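Local coordinates for putative uncharacterized protein (Streptococcus mutans, PDB 3BGK), which probably catalyses the ADP-dependent dehydration of the S-form of NAD(P)HX, a step in repairing hydrated NADH and NADPH, at residues Y243-T252 against A290-S299. Residues are numbered along the deposited sequence; the frame is centred on the assembly and turned at random.
With PO4 (phosphate ion), chain B.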
# COMPACT_ATOMS: atom_id res chain seq x y z
N TYR A 243 -14.18 21.14 5.54
CA TYR A 243 -13.77 19.74 5.36
C TYR A 243 -12.35 19.64 4.77
O TYR A 243 -11.77 18.55 4.68
CB TYR A 243 -14.78 19.02 4.45
CG TYR A 243 -15.31 19.91 3.34
CD1 TYR A 243 -16.51 20.62 3.51
CD2 TYR A 243 -14.61 20.06 2.15
CE1 TYR A 243 -17.00 21.44 2.50
CE2 TYR A 243 -15.09 20.89 1.14
CZ TYR A 243 -16.28 21.57 1.32
OH TYR A 243 -16.76 22.39 0.33
N GLN A 244 -11.80 20.78 4.38
CA GLN A 244 -10.45 20.85 3.84
C GLN A 244 -9.40 21.14 4.92
O GLN A 244 -8.20 21.07 4.65
CB GLN A 244 -10.37 21.92 2.76
CG GLN A 244 -10.80 21.44 1.40
CD GLN A 244 -10.77 22.54 0.38
OE1 GLN A 244 -9.86 22.60 -0.45
NE2 GLN A 244 -11.74 23.44 0.44
N ALA A 245 -9.86 21.47 6.12
CA ALA A 245 -8.96 21.87 7.20
C ALA A 245 -8.29 20.66 7.85
O ALA A 245 -8.47 20.40 9.05
CB ALA A 245 -9.71 22.71 8.23
N THR A 246 -7.53 19.93 7.05
CA THR A 246 -6.89 18.69 7.48
C THR A 246 -5.45 18.62 6.97
O THR A 246 -5.14 19.18 5.91
CB THR A 246 -7.71 17.44 7.07
OG1 THR A 246 -7.09 16.25 7.58
CG2 THR A 246 -7.83 17.32 5.56
N GLY A 247 -4.59 17.95 7.73
CA GLY A 247 -3.16 17.90 7.43
C GLY A 247 -2.87 17.35 6.05
O GLY A 247 -3.44 16.34 5.66
N GLY A 248 -2.00 18.04 5.32
CA GLY A 248 -1.60 17.63 3.98
C GLY A 248 -2.33 18.30 2.82
O GLY A 248 -2.01 18.04 1.66
N MSE A 249 -3.30 19.15 3.14
CA MSE A 249 -4.12 19.83 2.14
C MSE A 249 -3.29 20.75 1.26
O MSE A 249 -3.50 20.82 0.05
CB MSE A 249 -5.26 20.61 2.82
CG MSE A 249 -6.32 21.19 1.87
SE MSE A 249 -7.23 19.88 0.73
CE MSE A 249 -7.84 18.65 2.11
N GLY A 250 -2.33 21.45 1.86
CA GLY A 250 -1.45 22.36 1.13
C GLY A 250 -0.46 21.65 0.21
O GLY A 250 -0.17 22.13 -0.89
N ASP A 251 0.05 20.51 0.68
CA ASP A 251 0.98 19.69 -0.10
C ASP A 251 0.31 19.24 -1.40
O ASP A 251 0.90 19.37 -2.48
CB ASP A 251 1.47 18.49 0.71
CG ASP A 251 2.01 18.89 2.07
OD1 ASP A 251 2.91 19.75 2.13
OD2 ASP A 251 1.54 18.33 3.09
N THR A 252 -0.91 18.75 -1.29
CA THR A 252 -1.73 18.37 -2.43
C THR A 252 -1.93 19.54 -3.40
O THR A 252 -1.85 19.35 -4.61
CB THR A 252 -3.10 17.84 -1.98
OG1 THR A 252 -2.90 16.78 -1.04
CG2 THR A 252 -3.91 17.32 -3.16
N ALA A 290 -18.56 13.25 2.74
CA ALA A 290 -17.40 13.18 3.63
C ALA A 290 -17.35 14.37 4.57
O ALA A 290 -17.40 15.53 4.14
CB ALA A 290 -16.10 13.08 2.82
N TYR A 291 -17.25 14.08 5.87
CA TYR A 291 -17.17 15.09 6.91
C TYR A 291 -15.85 15.86 6.82
O TYR A 291 -15.84 17.08 6.92
CB TYR A 291 -17.29 14.41 8.27
CG TYR A 291 -17.58 15.34 9.41
CD1 TYR A 291 -18.82 15.97 9.53
CD2 TYR A 291 -16.63 15.57 10.40
CE1 TYR A 291 -19.09 16.81 10.59
CE2 TYR A 291 -16.89 16.41 11.47
CZ TYR A 291 -18.12 17.03 11.56
OH TYR A 291 -18.38 17.86 12.63
N VAL A 292 -14.76 15.12 6.65
CA VAL A 292 -13.47 15.67 6.25
C VAL A 292 -13.12 15.12 4.86
O VAL A 292 -13.45 13.98 4.54
CB VAL A 292 -12.35 15.36 7.29
CG1 VAL A 292 -11.88 13.90 7.21
CG2 VAL A 292 -11.17 16.29 7.13
N VAL A 293 -12.48 15.94 4.03
CA VAL A 293 -12.00 15.47 2.73
C VAL A 293 -10.48 15.35 2.81
O VAL A 293 -9.77 16.34 2.97
CB VAL A 293 -12.45 16.37 1.55
CG1 VAL A 293 -11.84 15.88 0.23
CG2 VAL A 293 -13.96 16.40 1.45
N LEU A 294 -9.98 14.12 2.72
CA LEU A 294 -8.55 13.86 2.88
C LEU A 294 -7.77 14.17 1.61
O LEU A 294 -8.25 13.89 0.50
CB LEU A 294 -8.29 12.43 3.38
CG LEU A 294 -8.85 12.00 4.74
CD1 LEU A 294 -8.41 10.58 5.07
CD2 LEU A 294 -8.47 12.97 5.86
N PRO A 295 -6.56 14.74 1.76
CA PRO A 295 -5.70 15.13 0.64
C PRO A 295 -5.50 14.02 -0.41
O PRO A 295 -5.59 14.29 -1.61
CB PRO A 295 -4.38 15.48 1.33
CG PRO A 295 -4.78 15.89 2.71
CD PRO A 295 -5.94 15.03 3.07
N THR A 296 -5.26 12.79 0.03
CA THR A 296 -5.09 11.66 -0.91
C THR A 296 -6.39 11.25 -1.60
O THR A 296 -6.34 10.63 -2.67
CB THR A 296 -4.48 10.41 -0.24
OG1 THR A 296 -5.32 9.98 0.84
CG2 THR A 296 -3.07 10.68 0.26
N ARG A 297 -7.54 11.55 -0.99
CA ARG A 297 -8.83 11.25 -1.61
C ARG A 297 -9.09 12.21 -2.77
O ARG A 297 -9.73 11.83 -3.75
CB ARG A 297 -10.00 11.33 -0.62
CG ARG A 297 -9.83 10.56 0.69
CD ARG A 297 -10.15 9.08 0.57
NE ARG A 297 -10.02 8.41 1.87
CZ ARG A 297 -8.88 7.93 2.37
NH1 ARG A 297 -8.88 7.34 3.56
NH2 ARG A 297 -7.75 8.02 1.68
N ILE A 298 -8.62 13.45 -2.64
CA ILE A 298 -8.73 14.46 -3.70
C ILE A 298 -7.86 14.10 -4.91
O ILE A 298 -8.30 14.23 -6.05
CB ILE A 298 -8.31 15.85 -3.17
CG1 ILE A 298 -9.38 16.40 -2.22
CG2 ILE A 298 -8.08 16.83 -4.32
CD1 ILE A 298 -8.96 17.67 -1.49
N SER A 299 -6.64 13.64 -4.63
CA SER A 299 -5.69 13.22 -5.67
C SER A 299 -6.22 12.10 -6.54
O SER A 299 -6.03 12.12 -7.77
CB SER A 299 -4.36 12.80 -5.03
OG SER A 299 -3.64 13.93 -4.61
P PO4 B . -0.80 21.37 5.07
O1 PO4 B . -1.17 20.44 6.20
O2 PO4 B . 0.17 22.40 5.62
O3 PO4 B . -0.11 20.61 3.96
O4 PO4 B . -2.03 22.05 4.52
O HOH W 1 -2.34 14.28 -2.30
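A single direct hydrogen bond joins the backbones: Val293 N donates to Tyr243 O at 2.8 Å with a nearly straight N-H...O angle of 170°. Beside it the two side chains point the same way, and Tyr243 CD2 comes 3.8 Å from Val293 CG2, while the phenol oxygen is hydrogen-bonded to Asp284 of helix 268-287.

Van der Waals packing and a water bridge make up the remainder. Pro295 presses its ring against the turn of 246-249, a type II beta turn: its CG lies 3.3 Å from Gly247 O and also meets the backbone carbonyl carbon of Gly248, and its CB lies against Thr252 OG1. A chi1 of -177° sets OG1 of Thr246 opposite the backbone N and leaves CG2 between N and the carbonyl carbon, where it packs near Val293 O and Val292 CG2. The selenomethionine Met249, bent at both chi2 (58°) and chi3, crosses Ile298 at about a right angle, with SE 3.6 Å from its CD1.

One water links the two helix starts, hydrogen-bonded to Thr252 OG1 at 2.9 Å and to Ser299 OG at 2.7 Å, with a weak bond to Pro295 O. Helix 71-83 covers this side through Ala80, which touches both Thr252 and Ser299.

Three backbone N-H groups, with His186 NE2, bind the phosphate: Gly248 N reaches O1 at 2.7 Å, Gly250 N reaches O4 at 2.7 Å, and Asp251 N bonds to O3. Gly250 is a predicted AMP-binding residue and Asp251 is predicted to bind (6S)-NADPHX; the bound phosphate, probably from the crystallisation liquor, may mimic a phosphate of the nucleotide. This start of helix 249-263, with Gly248 as N-cap, resembles the anion hole of the ribokinase-like fold, with 290-299 packed on the far side of the turn from the phosphate.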